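Side-chain contacts in predicted protein (Acinetobacter sp. RUH2624, PDB 4MEA), which hydrolyses epoxides as a secreted Cif-type virulence factor built on the alpha/beta hydrolase fold: residues R164-Y169 with W181-F186; D190-Q195 with A238-Y243; W306-E309 with G314-K317. One frame throughout, in Å; residues are numbered along the deposited sequence.

In the fold
All three contacts are buried, but they lie in different parts of the alpha/beta hydrolase fold. Contacts 1 and 2 belong to the helical region that follows strand 151-157 and probably forms the lid. They touch each other: Tyr185 meets Gln195, and the ring of Phe186 meets that of Phe240. Both also reach the second subunit. Contact 3 lies across the chain's centre from contact 2, its centre about 28 Å away, within helix 307-323 beside the main sheet, and no other chain touches it. The chemistry changes with place: thioether and methyl groups meet phenyl rings in contacts 1 and 2, whereas aliphatic branches meet in contact 3.

Contact 1: R164-Y169 with W181-F186; sequences RAMFEY and WHFGYF
Phe183 is a ring held between a thioether chain and an imidazole: Met166 lies over one face, and the opposite face carries His182 CE1. This Met-aromatic contact joins the 3-10 turn 164-167 to helix 181-185, in the region after strand 151-157 that in epoxide hydrolases of this fold forms the lid over the core domain. Met166 CG is anti to the backbone N (chi1 -165°), and this directs the unbranched chain across the ring. The CH-pi contact is almost exactly over the centre, with CG 4.2 Å from the Phe183 centroid and 8° off the ring normal. SD lies more obliquely, 4.5 Å from the same centroid. The chain then bends at chi3 (-87°) and brings the methyl lower and past the rim, beside CE1 and CZ. A flexible, polarisable methionine suits this place because its chain can run from over the ring centre outward past CE1. Tyr169 adds a looser touch, its CD2 4.1 Å from Phe183 CE2, with the two rings set obliquely; one face of the tyrosine ring lies against Ala165 O of its own turn. Helix 246-258 packs against Met166 through His246 and Ile250, and Tyr172 of the second subunit reaches Phe183, so the ring is buried from several directions. The closest approach between the segments is that of the thioether methyl, Met166 CE to Phe183 CE1, at 3.7 Å.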
loop_
_atom_site.group_PDB
_atom_site.type_symbol
_atom_site.label_atom_id
_atom_site.label_comp_id
_atom_site.label_asym_id
_atom_site.label_seq_id
_atom_site.Cartn_x
_atom_site.Cartn_y
_atom_site.Cartn_z
ATOM N N ARG A 164 16.669 -2.523 -8.553
ATOM C CA ARG A 164 15.606 -2.930 -9.470
ATOM C C ARG A 164 14.550 -3.763 -8.749
ATOM O O ARG A 164 13.384 -3.799 -9.159
ATOM C CB ARG A 164 16.195 -3.736 -10.635
ATOM C CG ARG A 164 16.784 -5.055 -10.179
ATOM C CD ARG A 164 17.690 -5.711 -11.208
ATOM N NE ARG A 164 18.190 -6.987 -10.695
ATOM C CZ ARG A 164 19.142 -7.709 -11.273
ATOM N NH1 ARG A 164 19.708 -7.279 -12.394
ATOM N NH2 ARG A 164 19.532 -8.857 -10.723
ATOM N N ALA A 165 14.956 -4.440 -7.680
ATOM C CA ALA A 165 14.037 -5.310 -6.946
ATOM C C ALA A 165 12.952 -4.517 -6.200
ATOM O O ALA A 165 11.914 -5.061 -5.818
ATOM C CB ALA A 165 14.803 -6.222 -5.993
ATOM N N MET A 166 13.187 -3.226 -6.007
ATOM C CA MET A 166 12.201 -2.380 -5.345
ATOM C C MET A 166 10.996 -2.161 -6.268
ATOM O O MET A 166 9.928 -1.728 -5.828
ATOM C CB MET A 166 12.843 -1.051 -4.920
ATOM C CG MET A 166 12.045 -0.228 -3.918
ATOM S SD MET A 166 13.040 1.137 -3.244
ATOM C CE MET A 166 13.864 0.312 -1.873
ATOM N N PHE A 167 11.178 -2.468 -7.553
ATOM C CA PHE A 167 10.088 -2.442 -8.519
ATOM C C PHE A 167 9.356 -3.784 -8.534
ATOM O O PHE A 167 8.470 -4.019 -9.371
ATOM C CB PHE A 167 10.623 -2.153 -9.926
ATOM C CG PHE A 167 11.093 -0.737 -10.120
ATOM C CD1 PHE A 167 10.507 0.304 -9.425
ATOM C CD2 PHE A 167 12.120 -0.450 -11.007
ATOM C CE1 PHE A 167 10.939 1.619 -9.606
ATOM C CE2 PHE A 167 12.555 0.862 -11.201
ATOM C CZ PHE A 167 11.964 1.893 -10.499
ATOM N N GLU A 168 9.734 -4.666 -7.615
ATOM C CA GLU A 168 9.192 -6.026 -7.598
ATOM C C GLU A 168 8.598 -6.454 -6.253
ATOM O O GLU A 168 7.765 -7.362 -6.209
ATOM C CB GLU A 168 10.265 -7.023 -8.041
ATOM C CG GLU A 168 10.712 -6.817 -9.482
ATOM C CD GLU A 168 12.003 -7.544 -9.807
ATOM O OE1 GLU A 168 12.584 -8.168 -8.892
ATOM O OE2 GLU A 168 12.440 -7.484 -10.978
ATOM N N TYR A 169 9.009 -5.819 -5.155
ATOM C CA TYR A 169 8.491 -6.243 -3.844
ATOM C C TYR A 169 6.971 -6.200 -3.873
ATOM O O TYR A 169 6.387 -5.188 -4.264
ATOM C CB TYR A 169 9.026 -5.373 -2.697
ATOM C CG TYR A 169 10.536 -5.322 -2.616
ATOM C CD1 TYR A 169 11.303 -6.478 -2.749
ATOM C CD2 TYR A 169 11.195 -4.109 -2.422
ATOM C CE1 TYR A 169 12.693 -6.424 -2.685
ATOM C CE2 TYR A 169 12.571 -4.042 -2.372
ATOM C CZ TYR A 169 13.315 -5.199 -2.499
ATOM O OH TYR A 169 14.680 -5.119 -2.435
ATOM N N TRP A 181 4.003 -2.774 -0.240
ATOM C CA TRP A 181 2.803 -1.922 -0.201
ATOM C C TRP A 181 3.095 -0.481 0.214
ATOM O O TRP A 181 2.572 0.464 -0.392
ATOM C CB TRP A 181 1.646 -2.533 0.625
ATOM C CG TRP A 181 1.651 -2.235 2.117
ATOM C CD1 TRP A 181 2.092 -3.065 3.120
ATOM C CD2 TRP A 181 1.174 -1.040 2.770
ATOM N NE1 TRP A 181 1.943 -2.450 4.347
ATOM C CE2 TRP A 181 1.376 -1.213 4.161
ATOM C CE3 TRP A 181 0.605 0.158 2.313
ATOM C CZ2 TRP A 181 1.037 -0.232 5.094
ATOM C CZ3 TRP A 181 0.266 1.131 3.244
ATOM C CH2 TRP A 181 0.482 0.929 4.621
ATOM N N HIS A 182 3.954 -0.288 1.208
ATOM C CA HIS A 182 4.181 1.079 1.654
ATOM C C HIS A 182 4.956 1.917 0.624
ATOM O O HIS A 182 4.804 3.134 0.589
ATOM C CB HIS A 182 4.816 1.136 3.048
ATOM C CG HIS A 182 6.290 0.877 3.057
ATOM N ND1 HIS A 182 6.825 -0.380 2.887
ATOM C CD2 HIS A 182 7.339 1.716 3.219
ATOM C CE1 HIS A 182 8.143 -0.305 2.940
ATOM N NE2 HIS A 182 8.480 0.956 3.145
ATOM N N PHE A 183 5.760 1.282 -0.224
ATOM C CA PHE A 183 6.467 2.041 -1.250
ATOM C C PHE A 183 5.459 2.683 -2.208
ATOM O O PHE A 183 5.703 3.770 -2.746
ATOM C CB PHE A 183 7.476 1.175 -2.024
ATOM C CG PHE A 183 8.630 0.672 -1.189
ATOM C CD1 PHE A 183 9.667 1.519 -0.826
ATOM C CD2 PHE A 183 8.697 -0.658 -0.800
ATOM C CE1 PHE A 183 10.743 1.057 -0.070
ATOM C CE2 PHE A 183 9.770 -1.124 -0.050
ATOM C CZ PHE A 183 10.797 -0.258 0.314
ATOM N N GLY A 184 4.322 2.016 -2.404
ATOM C CA GLY A 184 3.255 2.560 -3.230
ATOM C C GLY A 184 2.416 3.601 -2.510
ATOM O O GLY A 184 2.193 4.703 -3.022
ATOM N N TYR A 185 1.926 3.254 -1.324
ATOM C CA TYR A 185 1.090 4.179 -0.554
ATOM C C TYR A 185 1.818 5.502 -0.295
ATOM O O TYR A 185 1.237 6.579 -0.461
ATOM C CB TYR A 185 0.651 3.529 0.766
ATOM C CG TYR A 185 -0.142 4.434 1.707
ATOM C CD1 TYR A 185 -1.313 5.071 1.287
ATOM C CD2 TYR A 185 0.260 4.610 3.018
ATOM C CE1 TYR A 185 -2.049 5.874 2.160
ATOM C CE2 TYR A 185 -0.467 5.413 3.900
ATOM C CZ TYR A 185 -1.611 6.044 3.463
ATOM O OH TYR A 185 -2.335 6.828 4.337
ATOM N N PHE A 186 3.099 5.421 0.073
ATOM C CA PHE A 186 3.874 6.617 0.418
ATOM C C PHE A 186 4.216 7.497 -0.797
ATOM O O PHE A 186 4.633 8.637 -0.638
ATOM C CB PHE A 186 5.158 6.252 1.181
ATOM C CG PHE A 186 4.925 5.715 2.579
ATOM C CD1 PHE A 186 3.676 5.789 3.178
ATOM C CD2 PHE A 186 5.975 5.153 3.305
ATOM C CE1 PHE A 186 3.476 5.306 4.477
ATOM C CE2 PHE A 186 5.777 4.653 4.604
ATOM C CZ PHE A 186 4.529 4.740 5.182
#

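Contact 2: D190-Q195 with A238-Y243; sequences DIAEKQ and AAFGYY
Between 190-195 and 238-243 the helical backbones come nearest at Glu193 and Phe240, whose CA atoms are 7.3 Å apart. Phe240 is the one side chain of 238-243 that crosses to the other helix. Its CG stands anti to its own carbonyl carbon (chi1 -57°), and the ring reaches the first turn of helix 191-198. Ala192 turns its methyl over one face of that ring: CB is 4.0 Å from the centroid and 26° off the ring normal, displaced toward the CE2 side of the rim, where CB and Phe240 CE2 are 3.7 Å apart. This is a CH-pi contact, and alanine suits it because a methyl is small enough to sit over the ring while the backbone at Glu193 N also comes near it. That nitrogen approaches the ring obliquely, 3.6 Å from Phe240 CE2, while Glu193 CA lies at the ring edge, in its plane, 3.9 Å from Phe240 CD2. Glu193 offers the phenylalanine only the base of its side chain. With CG anti to the backbone N (chi1 169°) and the chain extended beyond, its carboxylate is carried to Arg233 at the start of helix 233-244, where OE2 forms a salt bridge with NE. The same two helices are thus joined by an apolar contact at the ring and an ionic one at the carboxylate, which gives this buried charge a partner. Within the presumed lid, Phe186 meets both Phe240 and Tyr243, and Tyr243 also meets His182 of helix 181-185, so helix 233-244 packs against both that helix and 191-198; Tyr242 points instead to the loops that hold Leu92 and Leu135, and Ile191 packs on Tyr206 of the second subunit.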
loop_
_atom_site.group_PDB
_atom_site.type_symbol
_atom_site.label_atom_id
_atom_site.label_comp_id
_atom_site.label_asym_id
_atom_site.label_seq_id
_atom_site.Cartn_x
_atom_site.Cartn_y
_atom_site.Cartn_z
ATOM N N ASP A 190 -0.280 13.049 -2.550
ATOM C CA ASP A 190 -0.018 13.520 -1.191
ATOM C C ASP A 190 -1.011 12.920 -0.186
ATOM O O ASP A 190 -1.238 13.472 0.900
ATOM C CB ASP A 190 -0.010 15.060 -1.121
ATOM C CG ASP A 190 -1.349 15.685 -1.494
ATOM O OD1 ASP A 190 -2.236 14.975 -2.014
ATOM O OD2 ASP A 190 -1.508 16.908 -1.276
ATOM N N ILE A 191 -1.581 11.778 -0.558
ATOM C CA ILE A 191 -2.607 11.111 0.235
ATOM C C ILE A 191 -2.093 10.604 1.586
ATOM O O ILE A 191 -2.750 10.787 2.615
ATOM C CB ILE A 191 -3.267 9.952 -0.568
ATOM C CG1 ILE A 191 -3.856 10.485 -1.882
ATOM C CG2 ILE A 191 -4.350 9.270 0.263
ATOM C CD1 ILE A 191 -4.925 11.541 -1.699
ATOM N N ALA A 192 -0.932 9.956 1.593
ATOM C CA ALA A 192 -0.366 9.483 2.856
ATOM C C ALA A 192 -0.100 10.683 3.763
ATOM O O ALA A 192 -0.458 10.684 4.939
ATOM C CB ALA A 192 0.918 8.695 2.627
ATOM N N GLU A 193 0.529 11.707 3.208
ATOM C CA GLU A 193 0.798 12.919 3.983
ATOM C C GLU A 193 -0.475 13.453 4.644
ATOM O O GLU A 193 -0.506 13.700 5.853
ATOM C CB GLU A 193 1.406 14.003 3.096
ATOM C CG GLU A 193 1.457 15.369 3.782
ATOM C CD GLU A 193 1.808 16.484 2.825
ATOM O OE1 GLU A 193 2.355 16.189 1.732
ATOM O OE2 GLU A 193 1.532 17.655 3.169
ATOM N N LYS A 194 -1.522 13.633 3.843
ATOM C CA LYS A 194 -2.782 14.190 4.335
ATOM C C LYS A 194 -3.511 13.267 5.320
ATOM O O LYS A 194 -4.006 13.721 6.363
ATOM C CB LYS A 194 -3.698 14.554 3.161
ATOM C CG LYS A 194 -3.303 15.836 2.415
ATOM C CD LYS A 194 -4.331 16.140 1.333
ATOM C CE LYS A 194 -4.126 17.503 0.706
ATOM N NZ LYS A 194 -5.194 17.766 -0.276
ATOM N N GLN A 195 -3.584 11.976 5.000
ATOM C CA GLN A 195 -4.302 11.045 5.867
ATOM C C GLN A 195 -3.587 10.869 7.202
ATOM O O GLN A 195 -4.217 10.860 8.263
ATOM C CB GLN A 195 -4.488 9.692 5.187
ATOM C CG GLN A 195 -5.500 9.722 4.044
ATOM C CD GLN A 195 -5.813 8.344 3.516
ATOM O OE1 GLN A 195 -4.932 7.499 3.395
ATOM N NE2 GLN A 195 -7.075 8.107 3.210
ATOM N N ALA A 238 8.227 15.636 3.656
ATOM C CA ALA A 238 9.637 15.293 3.487
ATOM C C ALA A 238 9.859 13.776 3.518
ATOM O O ALA A 238 10.515 13.215 2.638
ATOM C CB ALA A 238 10.459 15.959 4.564
ATOM N N ALA A 239 9.327 13.114 4.540
ATOM C CA ALA A 239 9.453 11.665 4.630
ATOM C C ALA A 239 9.009 10.995 3.331
ATOM O O ALA A 239 9.688 10.108 2.802
ATOM C CB ALA A 239 8.636 11.132 5.807
ATOM N N PHE A 240 7.864 11.407 2.812
ATOM C CA PHE A 240 7.328 10.713 1.650
ATOM C C PHE A 240 8.010 11.180 0.355
ATOM O O PHE A 240 7.899 10.531 -0.690
ATOM C CB PHE A 240 5.789 10.775 1.624
ATOM C CG PHE A 240 5.141 10.205 2.883
ATOM C CD1 PHE A 240 5.633 9.045 3.466
ATOM C CD2 PHE A 240 4.075 10.850 3.494
ATOM C CE1 PHE A 240 5.050 8.527 4.626
ATOM C CE2 PHE A 240 3.495 10.338 4.650
ATOM C CZ PHE A 240 3.982 9.172 5.214
ATOM N N GLY A 241 8.769 12.273 0.429
ATOM C CA GLY A 241 9.624 12.628 -0.697
ATOM C C GLY A 241 10.638 11.531 -1.020
ATOM O O GLY A 241 10.935 11.283 -2.192
ATOM N N TYR A 242 11.180 10.873 0.010
ATOM C CA TYR A 242 12.123 9.771 -0.215
ATOM C C TYR A 242 11.452 8.689 -1.033
ATOM O O TYR A 242 12.078 8.073 -1.898
ATOM C CB TYR A 242 12.657 9.198 1.111
ATOM C CG TYR A 242 13.606 10.147 1.810
ATOM C CD1 TYR A 242 14.976 10.085 1.575
ATOM C CD2 TYR A 242 13.126 11.129 2.671
ATOM C CE1 TYR A 242 15.853 10.963 2.201
ATOM C CE2 TYR A 242 13.993 12.022 3.291
ATOM C CZ TYR A 242 15.355 11.932 3.050
ATOM O OH TYR A 242 16.224 12.813 3.659
ATOM N N TYR A 243 10.159 8.484 -0.776
ATOM C CA TYR A 243 9.415 7.437 -1.457
ATOM C C TYR A 243 9.046 7.827 -2.887
ATOM O O TYR A 243 9.161 7.005 -3.803
ATOM C CB TYR A 243 8.202 6.981 -0.621
ATOM C CG TYR A 243 8.648 6.282 0.645
ATOM C CD1 TYR A 243 8.886 4.910 0.656
ATOM C CD2 TYR A 243 8.892 7.003 1.815
ATOM C CE1 TYR A 243 9.334 4.265 1.810
ATOM C CE2 TYR A 243 9.342 6.365 2.977
ATOM C CZ TYR A 243 9.557 4.998 2.966
ATOM O OH TYR A 243 10.000 4.357 4.106
#

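Contact 3: W306-E309 with G314-K317; sequences WMVE and GVEK
Val308 and Val315 meet with their side chains crossed at about a right angle, and Val308 CG2 lies 4.1 Å from both Val315 CG2 and Val315 CG1, against the fork of the second valine. With CG1 of Val315 anti to the backbone N (chi1 171°), CG2 lies anti to the carbonyl carbon and is the branch that also reaches Met307. That methyl is 3.9 Å from Met307 CB and 3.6 Å from Met307 O, so it rests against main chain and side chain together. Valine suits position 315 because its two branches let one residue fill the angle between two neighbours; at 308 its compact branching suits a place between Val315 and helix 75-81. Both segments belong to helix 307-323, yet the CA atoms of Val308 and Val315 are only 6.4 Å apart. Seven residues of a straight alpha helix would rise about 10.5 Å. The chain therefore turns sharply between them, and the segments do not share one straight axis; Asn311 OD1 accepts a hydrogen bond from Gly314 N within the turn, and the valines pack in the angle. In the core domain, Met307 and Val315 both touch Met157 at the end of strand 151-157, in the central sheet, while Val308 packs on Pro76 and Val77 of helix 75-81.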
loop_
_atom_site.group_PDB
_atom_site.type_symbol
_atom_site.label_atom_id
_atom_site.label_comp_id
_atom_site.label_asym_id
_atom_site.label_seq_id
_atom_site.Cartn_x
_atom_site.Cartn_y
_atom_site.Cartn_z
ATOM N N TRP A 306 12.944 -2.281 14.313
ATOM C CA TRP A 306 13.487 -1.196 15.129
ATOM C C TRP A 306 14.605 -1.765 15.998
ATOM O O TRP A 306 14.447 -1.947 17.208
ATOM C CB TRP A 306 12.366 -0.558 15.959
ATOM C CG TRP A 306 11.115 -0.380 15.139
ATOM C CD1 TRP A 306 9.956 -1.091 15.242
ATOM C CD2 TRP A 306 10.923 0.550 14.064
ATOM N NE1 TRP A 306 9.047 -0.654 14.306
ATOM C CE2 TRP A 306 9.615 0.353 13.570
ATOM C CE3 TRP A 306 11.732 1.529 13.469
ATOM C CZ2 TRP A 306 9.092 1.102 12.514
ATOM C CZ3 TRP A 306 11.208 2.279 12.411
ATOM C CH2 TRP A 306 9.901 2.055 11.945
ATOM N N MET A 307 15.743 -2.028 15.360
ATOM C CA MET A 307 16.715 -2.979 15.882
ATOM C C MET A 307 17.415 -2.546 17.163
ATOM O O MET A 307 17.706 -3.380 18.013
ATOM C CB MET A 307 17.738 -3.335 14.806
ATOM C CG MET A 307 17.117 -3.971 13.558
ATOM S SD MET A 307 18.367 -4.302 12.302
ATOM C CE MET A 307 19.388 -5.518 13.127
ATOM N N VAL A 308 17.688 -1.251 17.297
ATOM C CA VAL A 308 18.307 -0.736 18.513
ATOM C C VAL A 308 17.312 -0.660 19.691
ATOM O O VAL A 308 17.664 -0.994 20.829
ATOM C CB VAL A 308 18.994 0.628 18.264
ATOM C CG1 VAL A 308 19.584 1.181 19.557
ATOM C CG2 VAL A 308 20.078 0.468 17.194
ATOM N N GLU A 309 16.075 -0.250 19.427
ATOM C CA GLU A 309 15.037 -0.306 20.465
ATOM C C GLU A 309 14.869 -1.736 21.004
ATOM O O GLU A 309 14.820 -1.949 22.210
ATOM C CB GLU A 309 13.681 0.200 19.943
ATOM C CG GLU A 309 13.604 1.693 19.610
ATOM C CD GLU A 309 13.408 2.578 20.841
ATOM O OE1 GLU A 309 13.104 3.781 20.660
ATOM O OE2 GLU A 309 13.557 2.076 21.981
ATOM N N GLY A 314 22.335 -6.879 20.651
ATOM C CA GLY A 314 22.590 -7.591 19.414
ATOM C C GLY A 314 23.221 -6.690 18.373
ATOM O O GLY A 314 24.095 -7.123 17.623
ATOM N N VAL A 315 22.778 -5.434 18.329
ATOM C CA VAL A 315 23.316 -4.473 17.370
ATOM C C VAL A 315 24.760 -4.114 17.735
ATOM O O VAL A 315 25.658 -4.159 16.889
ATOM C CB VAL A 315 22.465 -3.171 17.312
ATOM C CG1 VAL A 315 23.163 -2.111 16.481
ATOM C CG2 VAL A 315 21.066 -3.448 16.765
ATOM N N GLU A 316 24.970 -3.753 18.998
ATOM C CA GLU A 316 26.287 -3.329 19.473
ATOM C C GLU A 316 27.329 -4.427 19.283
ATOM O O GLU A 316 28.430 -4.178 18.769
ATOM C CB GLU A 316 26.209 -2.868 20.940
ATOM C CG GLU A 316 25.528 -1.511 21.095
ATOM C CD GLU A 316 24.931 -1.266 22.479
ATOM O OE1 GLU A 316 24.215 -0.252 22.637
ATOM O OE2 GLU A 316 25.168 -2.077 23.403
ATOM N N LYS A 317 26.977 -5.648 19.677
ATOM C CA LYS A 317 27.882 -6.775 19.501
ATOM C C LYS A 317 28.216 -6.982 18.023
ATOM O O LYS A 317 29.379 -7.178 17.671
ATOM C CB LYS A 317 27.309 -8.056 20.111
ATOM C CG LYS A 317 28.248 -9.245 19.973
ATOM C CD LYS A 317 27.857 -10.405 20.874
ATOM C CE LYS A 317 28.860 -11.547 20.745
ATOM N NZ LYS A 317 28.652 -12.611 21.771
#